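Local atomic coordinates of M152 protein (Murid herpesvirus 1, PDB entry 4G59), a protein that probably acts as an MHC class I-like viral immune-evasion protein that binds host stress ligands and class I molecules and keeps them from the infected cell's surface. Residues B[111-115]-B[116-120]; B[77-80]-B[81-85]; B[27-30]-B[31-34]; B[101-104]-B[105-108]. One frame throughout, in Å; residues are numbered along the deposited sequence.

Contact 1 (B[111-115]-B[116-120])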
loop_
_atom_site.group_PDB
_atom_site.type_symbol
_atom_site.label_atom_id
_atom_site.label_comp_id
_atom_site.label_asym_id
_atom_site.label_seq_id
_atom_site.Cartn_x
_atom_site.Cartn_y
_atom_site.Cartn_z
ATOM N N LEU B 111 -5.703 -1.333 -17.523
ATOM C CA LEU B 111 -4.793 -2.354 -17.014
ATOM C C LEU B 111 -5.515 -3.279 -16.042
ATOM O O LEU B 111 -6.382 -2.838 -15.286
ATOM C CB LEU B 111 -3.604 -1.708 -16.310
ATOM C CG LEU B 111 -2.684 -0.840 -17.147
ATOM C CD1 LEU B 111 -1.694 -0.120 -16.239
ATOM C CD2 LEU B 111 -1.954 -1.706 -18.123
ATOM N N GLN B 112 -5.133 -4.552 -16.054
ATOM C CA GLN B 112 -5.695 -5.559 -15.153
ATOM C C GLN B 112 -4.526 -6.175 -14.404
ATOM O O GLN B 112 -3.558 -6.620 -15.036
ATOM C CB GLN B 112 -6.425 -6.651 -15.955
ATOM C CG GLN B 112 -7.223 -7.671 -15.123
ATOM C CD GLN B 112 -7.755 -8.844 -15.967
ATOM O OE1 GLN B 112 -7.686 -8.825 -17.202
ATOM N NE2 GLN B 112 -8.270 -9.867 -15.298
ATOM N N MET B 113 -4.598 -6.189 -13.071
ATOM C CA MET B 113 -3.546 -6.815 -12.278
ATOM C C MET B 113 -4.066 -7.851 -11.290
ATOM O O MET B 113 -5.121 -7.663 -10.664
ATOM C CB MET B 113 -2.702 -5.772 -11.537
ATOM C CG MET B 113 -1.968 -4.807 -12.429
ATOM S SD MET B 113 -2.926 -3.306 -12.727
ATOM C CE MET B 113 -1.573 -2.118 -12.849
ATOM N N MET B 114 -3.314 -8.937 -11.156
ATOM C CA MET B 114 -3.570 -9.915 -10.101
ATOM C C MET B 114 -2.298 -10.205 -9.332
ATOM O O MET B 114 -1.271 -10.524 -9.938
ATOM C CB MET B 114 -4.127 -11.231 -10.666
ATOM C CG MET B 114 -5.624 -11.191 -10.958
ATOM S SD MET B 114 -6.417 -12.795 -11.279
ATOM C CE MET B 114 -7.991 -12.104 -11.772
ATOM N N ASP B 115 -2.362 -10.090 -8.006
ATOM C CA ASP B 115 -1.229 -10.470 -7.157
ATOM C C ASP B 115 0.103 -9.797 -7.518
ATOM O O ASP B 115 1.150 -10.457 -7.565
ATOM C CB ASP B 115 -1.081 -12.003 -7.128
ATOM C CG ASP B 115 -2.310 -12.690 -6.553
ATOM O OD1 ASP B 115 -3.124 -12.004 -5.913
ATOM O OD2 ASP B 115 -2.465 -13.913 -6.716
ATOM N N GLY B 116 0.057 -8.492 -7.775
ATOM C CA GLY B 116 1.250 -7.749 -8.141
ATOM C C GLY B 116 1.652 -7.867 -9.609
ATOM O O GLY B 116 2.558 -7.172 -10.057
ATOM N N ASN B 117 0.993 -8.747 -10.357
ATOM C CA ASN B 117 1.342 -8.969 -11.765
ATOM C C ASN B 117 0.341 -8.310 -12.697
ATOM O O ASN B 117 -0.861 -8.485 -12.519
ATOM C CB ASN B 117 1.371 -10.473 -12.101
ATOM C CG ASN B 117 2.456 -11.236 -11.358
ATOM O OD1 ASN B 117 3.629 -10.847 -11.357
ATOM N ND2 ASN B 117 2.063 -12.340 -10.719
ATOM N N THR B 118 0.836 -7.583 -13.700
ATOM C CA THR B 118 -0.017 -7.075 -14.779
ATOM C C THR B 118 -0.287 -8.164 -15.832
ATOM O O THR B 118 0.645 -8.685 -16.436
ATOM C CB THR B 118 0.609 -5.852 -15.468
ATOM O OG1 THR B 118 0.858 -4.831 -14.494
ATOM C CG2 THR B 118 -0.327 -5.298 -16.530
ATOM N N LEU B 119 -1.562 -8.498 -16.046
ATOM C CA LEU B 119 -1.945 -9.535 -17.003
ATOM C C LEU B 119 -2.286 -9.004 -18.395
ATOM O O LEU B 119 -1.913 -9.618 -19.396
ATOM C CB LEU B 119 -3.152 -10.310 -16.494
ATOM C CG LEU B 119 -3.185 -10.654 -15.013
ATOM C CD1 LEU B 119 -4.540 -11.228 -14.638
ATOM C CD2 LEU B 119 -2.062 -11.616 -14.683
ATOM N N THR B 120 -3.024 -7.896 -18.460
ATOM C CA THR B 120 -3.501 -7.376 -19.736
ATOM C C THR B 120 -3.435 -5.848 -19.840
ATOM O O THR B 120 -3.680 -5.136 -18.853
ATOM C CB THR B 120 -4.962 -7.793 -19.996
ATOM O OG1 THR B 120 -5.792 -7.331 -18.926
ATOM C CG2 THR B 120 -5.103 -9.289 -20.105
#
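A tight beta hairpin of the MHC class I-like platform closes here: strand 106-114 turns back into strand 117-123 through a type I' turn running from Met114 to Asn117. Both backbone bonds of the closing pair are made, Met114 N to Asn117 O at 2.8 Å and Asn117 N to Met114 O at 2.9 Å. The second is the less regular, its donor standing 53° out of the carbonyl plane. Gly116, at phi 81°, takes a left-handed backbone conformation as the second corner of the turn.

Next to the closing pair, Met113 and Thr118 form a non-hydrogen-bonded pair whose side chains run alongside each other, Met113 CG lying 3.5 Å from Thr118 OG1. Beyond it the register slips by a residue in a beta bulge, with Leu119 as the extra residue: Gln112 N reaches Thr120 O at 3.2 Å while Gln112 O accepts Leu119 N at 2.9 Å. The other face carries Gln112, Met114, Asn117 and Thr120. Towards helix 142-148, both Gln112 and Thr120 touch Ile145.

The Asp115 carboxylate leads away from the second strand and forms a salt bridge with Arg93; it is also held by basic and polar side chains of the other protein in the assembly, and Asn117 ND2 bonds to that partner too. The turn therefore belongs to the interface. Beneath it the apolar contact is Met114 against Leu119: with Met114 CG beside its own backbone N (chi1 -81°) and the thioether chain extended, Met114 CG lies 3.8 Å from Leu119 CD1.

Contact 2 (B[77-80]-B[81-85])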
loop_
_atom_site.group_PDB
_atom_site.type_symbol
_atom_site.label_atom_id
_atom_site.label_comp_id
_atom_site.label_asym_id
_atom_site.label_seq_id
_atom_site.Cartn_x
_atom_site.Cartn_y
_atom_site.Cartn_z
ATOM N N GLN B 77 -18.104 -0.779 -12.111
ATOM C CA GLN B 77 -16.972 -1.681 -11.874
ATOM C C GLN B 77 -17.338 -2.739 -10.841
ATOM O O GLN B 77 -16.894 -3.873 -10.939
ATOM C CB GLN B 77 -15.700 -0.939 -11.429
ATOM C CG GLN B 77 -15.171 0.111 -12.405
ATOM C CD GLN B 77 -15.023 -0.384 -13.834
ATOM O OE1 GLN B 77 -14.385 -1.407 -14.102
ATOM N NE2 GLN B 77 -15.597 0.364 -14.766
ATOM N N GLU B 78 -18.163 -2.381 -9.866
ATOM C CA GLU B 78 -18.527 -3.344 -8.839
ATOM C C GLU B 78 -19.343 -4.506 -9.419
ATOM O O GLU B 78 -19.053 -5.682 -9.151
ATOM C CB GLU B 78 -19.228 -2.657 -7.659
ATOM C CG GLU B 78 -18.277 -1.800 -6.838
ATOM C CD GLU B 78 -18.846 -1.352 -5.521
ATOM O OE1 GLU B 78 -18.260 -0.432 -4.920
ATOM O OE2 GLU B 78 -19.854 -1.923 -5.062
ATOM N N ARG B 79 -20.348 -4.163 -10.224
ATOM C CA ARG B 79 -21.085 -5.132 -11.018
ATOM C C ARG B 79 -20.166 -5.917 -11.962
ATOM O O ARG B 79 -20.167 -7.145 -11.951
ATOM C CB ARG B 79 -22.167 -4.426 -11.842
ATOM C CG ARG B 79 -23.260 -5.359 -12.320
ATOM C CD ARG B 79 -23.985 -4.831 -13.538
ATOM N NE ARG B 79 -23.078 -4.448 -14.619
ATOM C CZ ARG B 79 -22.514 -5.299 -15.468
ATOM N NH1 ARG B 79 -22.752 -6.595 -15.362
ATOM N NH2 ARG B 79 -21.703 -4.858 -16.419
ATOM N N PHE B 80 -19.386 -5.211 -12.776
ATOM C CA PHE B 80 -18.553 -5.867 -13.783
ATOM C C PHE B 80 -17.569 -6.872 -13.183
ATOM O O PHE B 80 -17.419 -7.985 -13.682
ATOM C CB PHE B 80 -17.794 -4.822 -14.616
ATOM C CG PHE B 80 -16.689 -5.409 -15.482
ATOM C CD1 PHE B 80 -16.982 -6.280 -16.525
ATOM C CD2 PHE B 80 -15.354 -5.070 -15.255
ATOM C CE1 PHE B 80 -15.949 -6.815 -17.326
ATOM C CE2 PHE B 80 -14.321 -5.596 -16.048
ATOM C CZ PHE B 80 -14.616 -6.473 -17.085
ATOM N N VAL B 81 -16.890 -6.461 -12.119
ATOM C CA VAL B 81 -15.839 -7.274 -11.504
ATOM C C VAL B 81 -16.458 -8.469 -10.774
ATOM O O VAL B 81 -15.845 -9.545 -10.695
ATOM C CB VAL B 81 -14.929 -6.417 -10.562
ATOM C CG1 VAL B 81 -13.902 -7.275 -9.870
ATOM C CG2 VAL B 81 -14.227 -5.309 -11.346
ATOM N N TYR B 82 -17.678 -8.282 -10.262
ATOM C CA TYR B 82 -18.413 -9.371 -9.622
ATOM C C TYR B 82 -18.769 -10.469 -10.628
ATOM O O TYR B 82 -18.482 -11.643 -10.382
ATOM C CB TYR B 82 -19.670 -8.858 -8.915
ATOM C CG TYR B 82 -20.629 -9.956 -8.503
ATOM C CD1 TYR B 82 -20.339 -10.793 -7.434
ATOM C CD2 TYR B 82 -21.824 -10.155 -9.182
ATOM C CE1 TYR B 82 -21.212 -11.801 -7.055
ATOM C CE2 TYR B 82 -22.701 -11.160 -8.810
ATOM C CZ TYR B 82 -22.386 -11.980 -7.748
ATOM O OH TYR B 82 -23.245 -12.985 -7.371
ATOM N N GLU B 83 -19.387 -10.098 -11.751
ATOM C CA GLU B 83 -19.663 -11.068 -12.817
ATOM C C GLU B 83 -18.386 -11.780 -13.246
ATOM O O GLU B 83 -18.349 -13.004 -13.286
ATOM C CB GLU B 83 -20.294 -10.413 -14.047
ATOM C CG GLU B 83 -21.487 -9.523 -13.773
ATOM C CD GLU B 83 -22.692 -10.271 -13.249
ATOM O OE1 GLU B 83 -23.021 -11.337 -13.807
ATOM O OE2 GLU B 83 -23.319 -9.783 -12.283
ATOM N N TYR B 84 -17.347 -11.005 -13.559
ATOM C CA TYR B 84 -16.089 -11.552 -14.063
ATOM C C TYR B 84 -15.549 -12.623 -13.138
ATOM O O TYR B 84 -15.239 -13.730 -13.583
ATOM C CB TYR B 84 -15.058 -10.438 -14.207
ATOM C CG TYR B 84 -13.671 -10.880 -14.625
ATOM C CD1 TYR B 84 -13.475 -11.968 -15.456
ATOM C CD2 TYR B 84 -12.551 -10.189 -14.187
ATOM C CE1 TYR B 84 -12.199 -12.356 -15.844
ATOM C CE2 TYR B 84 -11.272 -10.574 -14.562
ATOM C CZ TYR B 84 -11.102 -11.654 -15.384
ATOM O OH TYR B 84 -9.832 -12.030 -15.755
ATOM N N ILE B 85 -15.449 -12.283 -11.854
ATOM C CA ILE B 85 -14.901 -13.187 -10.848
ATOM C C ILE B 85 -15.709 -14.490 -10.725
ATOM O O ILE B 85 -15.135 -15.590 -10.760
ATOM C CB ILE B 85 -14.772 -12.484 -9.472
ATOM C CG1 ILE B 85 -13.500 -11.644 -9.421
ATOM C CG2 ILE B 85 -14.773 -13.505 -8.339
ATOM C CD1 ILE B 85 -12.230 -12.463 -9.584
#
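Four successive i to i+4 backbone bonds carry helix 68-89 through this turn, the first Val81 N to Gln77 O at 2.8 Å, the last Tyr84 N to Phe80 O at 3.0 Å, and the Glu83 N to Arg79 O bond is almost straight at 175°. This is the long alpha-helix lying on the eight-stranded sheet, as in an MHC-like platform.

Side chains divide by face. Val81 faces the sheet, touching Val95, Phe97 and Phe35, and its CG2 branch folds back over the previous turn to 3.1 Å from Gln77 O. Phe80 crosses Val81 at roughly a right angle, with Phe80 CD2 4.1 Å from Val81 CG2, and meets Phe97 edge-to-face; one turn on, Tyr84 stacks on Tyr148. Gln77 is fixed by Tyr99 and by the carbonyl of Ser152, and Glu78 by His37.

On the outer side the Arg79 chain, bent at chi3 (52°), brings its guanidinium near Glu83, the two side chains crossing at a slant with their flat groups 26° apart. No salt bridge results, since NH1 of Arg79 stays 4.5 Å from OE2 of Glu83, and the firm charge partner of Arg79 is Glu76. The touch is instead between the guanidinium and the methylene of Glu83: Arg79 NH1 lies 3.6 Å from Glu83 CG.

Contact 3 (B[27-30]-B[31-34])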
loop_
_atom_site.group_PDB
_atom_site.type_symbol
_atom_site.label_atom_id
_atom_site.label_comp_id
_atom_site.label_asym_id
_atom_site.label_seq_id
_atom_site.Cartn_x
_atom_site.Cartn_y
_atom_site.Cartn_z
ATOM N N SER B 27 -9.937 0.392 -9.489
ATOM C CA SER B 27 -10.878 -0.440 -8.757
ATOM C C SER B 27 -10.241 -1.765 -8.373
ATOM O O SER B 27 -9.765 -2.545 -9.229
ATOM C CB SER B 27 -12.169 -0.643 -9.541
ATOM O OG SER B 27 -12.980 0.501 -9.436
ATOM N N TYR B 28 -10.238 -1.994 -7.068
ATOM C CA TYR B 28 -9.626 -3.162 -6.472
ATOM C C TYR B 28 -10.696 -3.941 -5.749
ATOM O O TYR B 28 -11.256 -3.465 -4.734
ATOM C CB TYR B 28 -8.575 -2.708 -5.453
ATOM C CG TYR B 28 -8.001 -3.818 -4.586
ATOM C CD1 TYR B 28 -7.657 -5.049 -5.126
ATOM C CD2 TYR B 28 -7.760 -3.612 -3.228
ATOM C CE1 TYR B 28 -7.123 -6.050 -4.342
ATOM C CE2 TYR B 28 -7.213 -4.621 -2.438
ATOM C CZ TYR B 28 -6.901 -5.831 -3.004
ATOM O OH TYR B 28 -6.364 -6.836 -2.218
ATOM N N ARG B 29 -10.978 -5.137 -6.254
ATOM C CA ARG B 29 -11.886 -6.035 -5.562
ATOM C C ARG B 29 -11.098 -6.931 -4.633
ATOM O O ARG B 29 -10.296 -7.757 -5.072
ATOM C CB ARG B 29 -12.696 -6.885 -6.529
ATOM C CG ARG B 29 -13.736 -7.713 -5.805
ATOM C CD ARG B 29 -14.503 -8.608 -6.743
ATOM N NE ARG B 29 -15.706 -9.095 -6.081
ATOM C CZ ARG B 29 -15.749 -10.196 -5.338
ATOM N NH1 ARG B 29 -14.656 -10.945 -5.168
ATOM N NH2 ARG B 29 -16.891 -10.546 -4.768
ATOM N N GLU B 30 -11.358 -6.761 -3.348
ATOM C CA GLU B 30 -10.635 -7.439 -2.287
ATOM C C GLU B 30 -11.397 -8.689 -1.849
ATOM O O GLU B 30 -10.811 -9.755 -1.607
ATOM C CB GLU B 30 -10.527 -6.464 -1.123
ATOM C CG GLU B 30 -9.726 -6.932 0.034
ATOM C CD GLU B 30 -9.780 -5.939 1.158
ATOM O OE1 GLU B 30 -10.857 -5.330 1.345
ATOM O OE2 GLU B 30 -8.752 -5.765 1.848
ATOM N N GLY B 31 -12.713 -8.536 -1.728
ATOM C CA GLY B 31 -13.588 -9.642 -1.405
ATOM C C GLY B 31 -15.025 -9.338 -1.787
ATOM O O GLY B 31 -15.282 -8.380 -2.507
ATOM N N PRO B 32 -15.968 -10.167 -1.312
ATOM C CA PRO B 32 -17.400 -9.984 -1.591
ATOM C C PRO B 32 -17.870 -8.599 -1.180
ATOM O O PRO B 32 -17.780 -8.272 -0.006
ATOM C CB PRO B 32 -18.056 -11.036 -0.697
ATOM C CG PRO B 32 -17.009 -12.143 -0.603
ATOM C CD PRO B 32 -15.691 -11.407 -0.556
ATOM N N GLU B 33 -18.349 -7.807 -2.132
ATOM C CA GLU B 33 -18.771 -6.431 -1.862
ATOM C C GLU B 33 -17.728 -5.608 -1.097
ATOM O O GLU B 33 -18.074 -4.733 -0.289
ATOM C CB GLU B 33 -20.123 -6.411 -1.150
ATOM C CG GLU B 33 -21.234 -7.003 -1.994
ATOM C CD GLU B 33 -22.570 -6.991 -1.301
ATOM O OE1 GLU B 33 -22.672 -6.475 -0.171
ATOM O OE2 GLU B 33 -23.534 -7.499 -1.904
ATOM N N MET B 34 -16.455 -5.898 -1.367
ATOM C CA MET B 34 -15.352 -5.178 -0.742
ATOM C C MET B 34 -14.427 -4.608 -1.812
ATOM O O MET B 34 -13.562 -5.310 -2.350
ATOM C CB MET B 34 -14.586 -6.074 0.230
ATOM C CG MET B 34 -15.434 -6.591 1.364
ATOM S SD MET B 34 -15.640 -5.430 2.721
ATOM C CE MET B 34 -13.994 -5.545 3.413
HETATM O O HOH W 1 -18.593 -8.530 -5.341
#
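Gly31 O lies over the centre of one face of the Arg29 guanidinium, 3.4 Å from Arg29 CZ, while a water sits at its edge in the plane. That water accepts a bond from Arg29 NH2 at 2.7 Å and a longer one of 3.3 Å from Glu33 N, so it ties the arginine to the turn. Arg29 NH2 also approaches Pro32 CA to 3.3 Å. The extended arginine chain, chi1 -174° with CG anti to the backbone N, carries the flat group along the loop to this place. The Tyr28 ring has Glu30 CA on one face, 4.1 Å above its plane and displaced towards the rim.

The backbone is a type II turn from Gly31 to Met34, closed by Met34 N to Gly31 O at 3.0 Å. Glu30 and Gly31 both face Met34, a classic beta bulge: Glu30 N gives Met34 O a straight bond of 2.8 Å (166°), and Gly31 N adds only a weak one.

Glu30 OE2 is hydrogen-bonded to an aromatic side chain of the other protein in the assembly; an apolar side chain of that protein packs on Pro32. In the fold, the turn links strands 22-31 and 34-40; Arg29 packs against Val81 and Ile85 of helix 68-89 and against Val95 of strand 95-103.

Contact 4 (B[101-104]-B[105-108])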
loop_
_atom_site.group_PDB
_atom_site.type_symbol
_atom_site.label_atom_id
_atom_site.label_comp_id
_atom_site.label_asym_id
_atom_site.label_seq_id
_atom_site.Cartn_x
_atom_site.Cartn_y
_atom_site.Cartn_z
ATOM N N CYS B 101 -7.335 7.519 -18.158
ATOM C CA CYS B 101 -8.109 8.211 -19.202
ATOM C C CYS B 101 -7.684 9.652 -19.451
ATOM O O CYS B 101 -7.550 10.432 -18.508
ATOM C CB CYS B 101 -9.606 8.210 -18.875
ATOM S SG CYS B 101 -10.381 6.594 -18.710
ATOM N N LYS B 102 -7.479 9.987 -20.728
ATOM C CA LYS B 102 -7.415 11.373 -21.194
ATOM C C LYS B 102 -8.817 11.750 -21.656
ATOM O O LYS B 102 -9.455 10.979 -22.380
ATOM C CB LYS B 102 -6.472 11.469 -22.381
ATOM C CG LYS B 102 -5.313 12.418 -22.223
ATOM C CD LYS B 102 -4.245 12.063 -23.238
ATOM C CE LYS B 102 -3.084 13.036 -23.230
ATOM N NZ LYS B 102 -3.463 14.382 -23.766
ATOM N N PHE B 103 -9.301 12.920 -21.254
ATOM C CA PHE B 103 -10.644 13.347 -21.619
ATOM C C PHE B 103 -10.743 14.070 -22.973
ATOM O O PHE B 103 -11.732 13.895 -23.702
ATOM C CB PHE B 103 -11.237 14.213 -20.509
ATOM C CG PHE B 103 -11.449 13.472 -19.217
ATOM C CD1 PHE B 103 -12.055 12.226 -19.205
ATOM C CD2 PHE B 103 -11.028 14.018 -18.016
ATOM C CE1 PHE B 103 -12.241 11.545 -18.009
ATOM C CE2 PHE B 103 -11.211 13.348 -16.820
ATOM C CZ PHE B 103 -11.814 12.111 -16.812
ATOM N N VAL B 104 -9.753 14.904 -23.298
ATOM C CA VAL B 104 -9.712 15.580 -24.599
ATOM C C VAL B 104 -8.303 15.509 -25.223
ATOM O O VAL B 104 -7.336 16.058 -24.684
ATOM C CB VAL B 104 -10.257 17.042 -24.549
ATOM C CG1 VAL B 104 -11.685 17.082 -24.014
ATOM C CG2 VAL B 104 -9.382 17.929 -23.702
ATOM N N PRO B 105 -8.168 14.762 -26.333
ATOM C CA PRO B 105 -9.198 13.904 -26.938
ATOM C C PRO B 105 -9.445 12.669 -26.072
ATOM O O PRO B 105 -8.477 12.144 -25.527
ATOM C CB PRO B 105 -8.555 13.453 -28.259
ATOM C CG PRO B 105 -7.277 14.234 -28.404
ATOM C CD PRO B 105 -6.876 14.659 -27.032
ATOM N N PHE B 106 -10.691 12.209 -25.960
ATOM C CA PHE B 106 -10.991 11.048 -25.127
ATOM C C PHE B 106 -10.203 9.791 -25.484
ATOM O O PHE B 106 -10.211 9.343 -26.621
ATOM C CB PHE B 106 -12.477 10.703 -25.113
ATOM C CG PHE B 106 -12.821 9.690 -24.067
ATOM C CD1 PHE B 106 -13.092 10.100 -22.771
ATOM C CD2 PHE B 106 -12.806 8.331 -24.355
ATOM C CE1 PHE B 106 -13.374 9.185 -21.777
ATOM C CE2 PHE B 106 -13.091 7.392 -23.370
ATOM C CZ PHE B 106 -13.377 7.826 -22.071
ATOM N N GLU B 107 -9.544 9.215 -24.487
ATOM C CA GLU B 107 -8.775 7.998 -24.685
ATOM C C GLU B 107 -8.513 7.278 -23.360
ATOM O O GLU B 107 -8.060 7.894 -22.384
ATOM C CB GLU B 107 -7.447 8.313 -25.372
ATOM C CG GLU B 107 -6.622 7.084 -25.701
ATOM C CD GLU B 107 -5.347 7.436 -26.428
ATOM O OE1 GLU B 107 -4.977 8.635 -26.415
ATOM O OE2 GLU B 107 -4.722 6.518 -27.010
ATOM N N CYS B 108 -8.788 5.977 -23.327
ATOM C CA CYS B 108 -8.486 5.176 -22.142
ATOM C C CYS B 108 -7.436 4.128 -22.390
ATOM O O CYS B 108 -7.304 3.609 -23.494
ATOM C CB CYS B 108 -9.737 4.515 -21.577
ATOM S SG CYS B 108 -10.617 5.568 -20.452
#
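The carbonyl oxygen of Lys102 is approached by two neighbouring groups of the opposite strand: Glu107 N donates a bond of 2.7 Å, at an N-H...O angle of 155°, and Phe106 CA comes within 3.1 Å as a CA-H...O contact. The return bond, Lys102 N to Glu107 O, is also 2.7 Å and lies in the carbonyl plane, and Cys101 CA approaches the same Glu107 O at 3.2 Å. Lys102 and Glu107 thus form an antiparallel hydrogen-bonded pair, and their side chains leave on the same face of the sheet; their charged ends, NZ and OE1, remain 6.5 Å apart, well short of a salt bridge.

The opposite face carries Cys101, Cys108, Phe103 and Phe106. Cys101 and Cys108 face each other as a non-hydrogen-bonded pair, and their SG atoms are joined by a disulfide of 2.0 Å with a right-handed chi3 of 83°. A chi1 of -169° turns the Phe106 ring away from its own N and towards Phe103, so that Phe106 CE1 stands 4.2 Å from Phe103 CD1 at the edge of the Phe103 ring. Helices 154-158 and 161-178 lie over this side, through Leu157, Ile154 and Ala161 on Phe106 and Leu164 on Phe103.

The peptide before Pro105 is cis, and this reverses the chain: Val104 CA and Pro105 CA are only 2.9 Å apart. The backbone angles fit a type VIb turn, making this a disulfide-crosslinked beta hairpin with a cis-proline turn, between strands 95-103 and 106-114 of the MHC-like platform.

How the contacts relate
Contacts 1, 3 and 4 are chain reversals in one eight-stranded sheet, whereas contact 2 is a turn of the helix lying on it. Contacts 1 and 4 share strand 106-114, one at each end, with centres 22 Å apart; contact 4 is locked covalently, contact 1 by backbone bonds and a glycine turn. Contact 3 is the most buried, yet like contact 1 it reaches the other protein of the assembly. The others are partly buried: contact 2 exposes Arg79 and Tyr82 on its outer side, contact 4 its Val104-Pro105 turn. Contacts 2 and 3 pack together, Val81 CG1 lying 3.5 Å from Arg29 CD. Contacts 1 and 2 meet where the Gln112 side chain reaches the Tyr84 hydroxyl.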